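Local coordinates for protein glycosyl transferase family 8 (Streptococcus pneumoniae, PDB 5GVV) that transfers galactose from UDP-galactose to the terminal glucose of the already glycosylated serine-rich repeat protein PsrP, probably with manganese as cofactor, at residues 110-115 / 224-229. Residues are numbered along the deposited sequence; the frame is centred on the assembly and turned at random.
With MN (manganese (II) ion), chain C; UDP (uridine-5'-diphosphate), chain D.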
ATOM      1  N   ILE A 110      12.649   4.324   9.721  1.00 11.15           N
ATOM      2  CA  ILE A 110      11.801   4.090  10.882  1.00 11.98           C
ATOM      3  C   ILE A 110      12.305   4.909  12.074  1.00 12.55           C
ATOM      4  O   ILE A 110      13.488   4.845  12.409  1.00 11.34           O
ATOM      5  CB  ILE A 110      11.846   2.612  11.291  1.00 10.20           C
ATOM      6  CG1 ILE A 110      11.226   1.724  10.205  1.00 13.47           C
ATOM      7  CG2 ILE A 110      11.140   2.399  12.623  1.00 11.37           C
ATOM      8  CD1 ILE A 110       9.700   1.791  10.144  1.00 10.53           C
ATOM      9  N   VAL A 111      11.406   5.652  12.717  1.00 12.38           N
ATOM     10  CA  VAL A 111      11.719   6.363  13.957  1.00 13.17           C
ATOM     11  C   VAL A 111      11.311   5.469  15.125  1.00 14.14           C
ATOM     12  O   VAL A 111      10.197   4.931  15.139  1.00 13.50           O
ATOM     13  CB  VAL A 111      10.954   7.700  14.029  1.00 12.63           C
ATOM     14  CG1 VAL A 111      11.223   8.425  15.353  1.00 12.17           C
ATOM     15  CG2 VAL A 111      11.317   8.577  12.833  1.00  8.44           C
ATOM     16  N   THR A 112      12.210   5.291  16.093  1.00 12.88           N
ATOM     17  CA  THR A 112      11.969   4.353  17.188  1.00 14.91           C
ATOM     18  C   THR A 112      11.796   5.022  18.546  1.00 16.83           C
ATOM     19  O   THR A 112      11.583   4.335  19.551  1.00 20.27           O
ATOM     20  CB  THR A 112      13.117   3.325  17.332  1.00 17.30           C
ATOM     21  OG1 THR A 112      14.311   3.991  17.774  1.00 16.78           O
ATOM     22  CG2 THR A 112      13.379   2.615  16.015  1.00 14.83           C
ATOM     23  N   GLY A 113      11.889   6.346  18.587  1.00 16.40           N
ATOM     24  CA  GLY A 113      11.744   7.052  19.849  1.00 15.64           C
ATOM     25  C   GLY A 113      11.623   8.559  19.728  1.00 17.69           C
ATOM     26  O   GLY A 113      11.513   9.103  18.624  1.00 17.40           O
ATOM     27  N   ASP A 114      11.634   9.226  20.880  1.00 18.77           N
ATOM     28  CA  ASP A 114      11.494  10.675  20.978  1.00 19.39           C
ATOM     29  C   ASP A 114      12.657  11.376  20.284  1.00 21.10           C
ATOM     30  O   ASP A 114      13.816  11.105  20.594  1.00 21.31           O
ATOM     31  CB  ASP A 114      11.466  11.067  22.459  1.00 22.32           C
ATOM     32  CG  ASP A 114      11.105  12.527  22.692  1.00 24.00           C
ATOM     33  OD1 ASP A 114      11.218  13.365  21.765  1.00 25.52           O
ATOM     34  OD2 ASP A 114      10.717  12.839  23.834  1.00 29.03           O
ATOM     35  N   LEU A 115      12.345  12.287  19.361  1.00 17.04           N
ATOM     36  CA  LEU A 115      13.375  13.028  18.626  1.00 17.85           C
ATOM     37  C   LEU A 115      13.594  14.448  19.153  1.00 19.73           C
ATOM     38  O   LEU A 115      14.165  15.286  18.448  1.00 19.45           O
ATOM     39  CB  LEU A 115      13.036  13.090  17.134  1.00 17.42           C
ATOM     40  CG  LEU A 115      12.907  11.775  16.368  1.00 13.88           C
ATOM     41  CD1 LEU A 115      12.594  12.027  14.906  1.00 13.00           C
ATOM     42  CD2 LEU A 115      14.180  10.943  16.505  1.00 17.05           C
ATOM     43  N   LEU A 224      17.688   5.751  17.313  1.00 13.40           N
ATOM     44  CA  LEU A 224      16.466   6.543  17.178  1.00 14.61           C
ATOM     45  C   LEU A 224      15.938   6.584  15.745  1.00 14.21           C
ATOM     46  O   LEU A 224      14.719   6.633  15.527  1.00 16.53           O
ATOM     47  CB  LEU A 224      16.664   7.961  17.731  1.00 16.46           C
ATOM     48  CG  LEU A 224      16.597   8.067  19.254  1.00 20.49           C
ATOM     49  CD1 LEU A 224      17.050   9.429  19.772  1.00 20.57           C
ATOM     50  CD2 LEU A 224      15.188   7.770  19.721  1.00 17.52           C
ATOM     51  N   ILE A 225      16.840   6.570  14.766  1.00 11.96           N
ATOM     52  CA  ILE A 225      16.404   6.542  13.371  1.00 12.55           C
ATOM     53  C   ILE A 225      17.106   5.450  12.561  1.00 13.26           C
ATOM     54  O   ILE A 225      18.330   5.463  12.413  1.00 12.86           O
ATOM     55  CB  ILE A 225      16.550   7.921  12.687  1.00 14.02           C
ATOM     56  CG1 ILE A 225      15.665   8.952  13.395  1.00 14.60           C
ATOM     57  CG2 ILE A 225      16.164   7.820  11.218  1.00 13.16           C
ATOM     58  CD1 ILE A 225      15.606  10.331  12.731  1.00 14.02           C
ATOM     59  N   LEU A 226      16.318   4.504  12.048  1.00 10.16           N
ATOM     60  CA  LEU A 226      16.839   3.404  11.235  1.00 10.85           C
ATOM     61  C   LEU A 226      16.607   3.684   9.760  1.00 12.22           C
ATOM     62  O   LEU A 226      15.459   3.783   9.326  1.00 15.46           O
ATOM     63  CB  LEU A 226      16.135   2.094  11.591  1.00 12.87           C
ATOM     64  CG  LEU A 226      16.405   1.461  12.949  1.00 15.48           C
ATOM     65  CD1 LEU A 226      15.544   0.225  13.127  1.00 14.21           C
ATOM     66  CD2 LEU A 226      17.879   1.112  13.080  1.00 15.40           C
ATOM     67  N   HIS A 227      17.687   3.769   8.986  1.00 12.16           N
ATOM     68  CA  HIS A 227      17.591   4.110   7.568  1.00 13.13           C
ATOM     69  C   HIS A 227      17.949   2.906   6.700  1.00 14.20           C
ATOM     70  O   HIS A 227      19.109   2.474   6.658  1.00 13.42           O
ATOM     71  CB  HIS A 227      18.510   5.296   7.249  1.00 11.10           C
ATOM     72  CG  HIS A 227      18.266   5.914   5.910  1.00 12.67           C
ATOM     73  ND1 HIS A 227      18.993   6.990   5.439  1.00 11.15           N
ATOM     74  CD2 HIS A 227      17.363   5.623   4.939  1.00 12.71           C
ATOM     75  CE1 HIS A 227      18.556   7.327   4.242  1.00 15.55           C
ATOM     76  NE2 HIS A 227      17.569   6.511   3.911  1.00 13.61           N
ATOM     77  N   TYR A 228      16.951   2.356   6.014  1.00 12.48           N
ATOM     78  CA  TYR A 228      17.175   1.191   5.166  1.00 13.10           C
ATOM     79  C   TYR A 228      17.624   1.584   3.759  1.00 16.29           C
ATOM     80  O   TYR A 228      16.904   1.353   2.778  1.00 16.51           O
ATOM     81  CB  TYR A 228      15.907   0.337   5.095  1.00 12.83           C
ATOM     82  CG  TYR A 228      15.481  -0.228   6.432  1.00 10.11           C
ATOM     83  CD1 TYR A 228      15.964  -1.451   6.874  1.00 13.39           C
ATOM     84  CD2 TYR A 228      14.591   0.461   7.245  1.00 11.58           C
ATOM     85  CE1 TYR A 228      15.574  -1.973   8.089  1.00 12.40           C
ATOM     86  CE2 TYR A 228      14.203  -0.044   8.465  1.00 13.22           C
ATOM     87  CZ  TYR A 228      14.698  -1.262   8.881  1.00 13.20           C
ATOM     88  OH  TYR A 228      14.306  -1.771  10.097  1.00 13.39           O
ATOM     89  N   ILE A 229      18.815   2.172   3.661  1.00 13.95           N
ATOM     90  CA  ILE A 229      19.376   2.582   2.378  1.00 14.80           C
ATOM     91  C   ILE A 229      19.643   1.368   1.498  1.00 18.26           C
ATOM     92  O   ILE A 229      19.579   0.227   1.970  1.00 20.61           O
ATOM     93  CB  ILE A 229      20.696   3.366   2.554  1.00 15.23           C
ATOM     94  CG1 ILE A 229      21.786   2.460   3.145  1.00 15.31           C
ATOM     95  CG2 ILE A 229      20.484   4.591   3.437  1.00 14.35           C
ATOM     96  CD1 ILE A 229      23.174   3.090   3.159  1.00 18.10           C
TER
HETATM   97 MN    MN C 501      16.532   6.498   2.061  1.00 32.61          MN
HETATM   98  N1  UDP D 502      11.234   7.687  -3.397  1.00 27.81           N
HETATM   99  C2  UDP D 502       9.914   7.593  -3.793  1.00 25.27           C
HETATM  100  N3  UDP D 502       9.498   6.571  -4.626  1.00 25.22           N
HETATM  101  C4  UDP D 502      10.410   5.634  -5.072  1.00 29.07           C
HETATM  102  C5  UDP D 502      11.741   5.729  -4.668  1.00 28.52           C
HETATM  103  C6  UDP D 502      12.163   6.829  -3.923  1.00 27.23           C
HETATM  104  O2  UDP D 502       9.106   8.428  -3.398  1.00 25.44           O
HETATM  105  O4  UDP D 502      10.036   4.719  -5.813  1.00 23.68           O
HETATM  106  C1' UDP D 502      11.640   8.793  -2.502  1.00 28.47           C
HETATM  107  C2' UDP D 502      11.520   8.343  -1.055  1.00 26.04           C
HETATM  108  O2' UDP D 502      11.139   9.425  -0.234  1.00 25.45           O
HETATM  109  C3' UDP D 502      12.929   7.931  -0.696  1.00 24.65           C
HETATM  110  C4' UDP D 502      13.763   8.886  -1.539  1.00 29.91           C
HETATM  111  O4' UDP D 502      13.003   9.129  -2.711  1.00 30.58           O
HETATM  112  O3' UDP D 502      13.164   8.081   0.688  1.00 23.97           O
HETATM  113  C5' UDP D 502      15.137   8.318  -1.888  1.00 28.80           C
HETATM  114  O5' UDP D 502      15.011   6.928  -2.094  1.00 27.47           O
HETATM  115  PA  UDP D 502      15.884   5.931  -1.188  1.00 25.16           P
HETATM  116  O1A UDP D 502      15.494   6.187   0.214  1.00 17.64           O
HETATM  117  O2A UDP D 502      15.646   4.522  -1.583  1.00 25.77           O
HETATM  118  O3A UDP D 502      17.424   6.342  -1.457  1.00 30.19           O
HETATM  119  PB  UDP D 502      18.625   5.986  -0.435  1.00 28.27           P
HETATM  120  O1B UDP D 502      19.835   6.768  -0.778  1.00 31.12           O
HETATM  121  O2B UDP D 502      18.941   4.546  -0.576  1.00 21.93           O
HETATM  122  O3B UDP D 502      18.209   6.280   0.959  1.00 19.02           O
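With CG opposite its carbonyl carbon (chi1 -62°), Y228 swings its ring back beside I110, whose CG1, likewise turned beside its own backbone N (chi1 -66°), meets the ring edge in plane, 3.9 Å from Y228 CE2. The strands run antiparallel. I110 and L226 form the hydrogen-bonded pair: I110 N reaches L226 O at 2.9 Å, and L226 N returns an almost straight bond to I110 O. T112 N extends the pairing to L224 O, with the donor tilted from the carbonyl plane. Branched I110 and V111 suit the extended backbone. I110 and L226 share the sheet face covered by helix 244-251, whereas V111 and I225 occupy the other face, where L115 CD2 packs against I225 CG1 at 4.0 Å. Beyond the pairing, L224 CD2 rests 3.5 Å from G113 CA, a close approach suited to a residue without a side chain. The hydroxyl of T112 bonds to P223 O, and Y228 OH to L243 O, so each polar tip has a partner. At the end of strand 225-227, H227 puts NE2 2.1 Å from the manganese, which UDP O1A and O3B also bind, while I229 CG2 lies over one face of the H227 imidazole. D106 and D108 complete the protein ligands; this two-stranded sheet thus joins the chain just after the DxD motif to the metal-binding histidine, as expected of a GT-A fold, family 8 glycosyltransferase site.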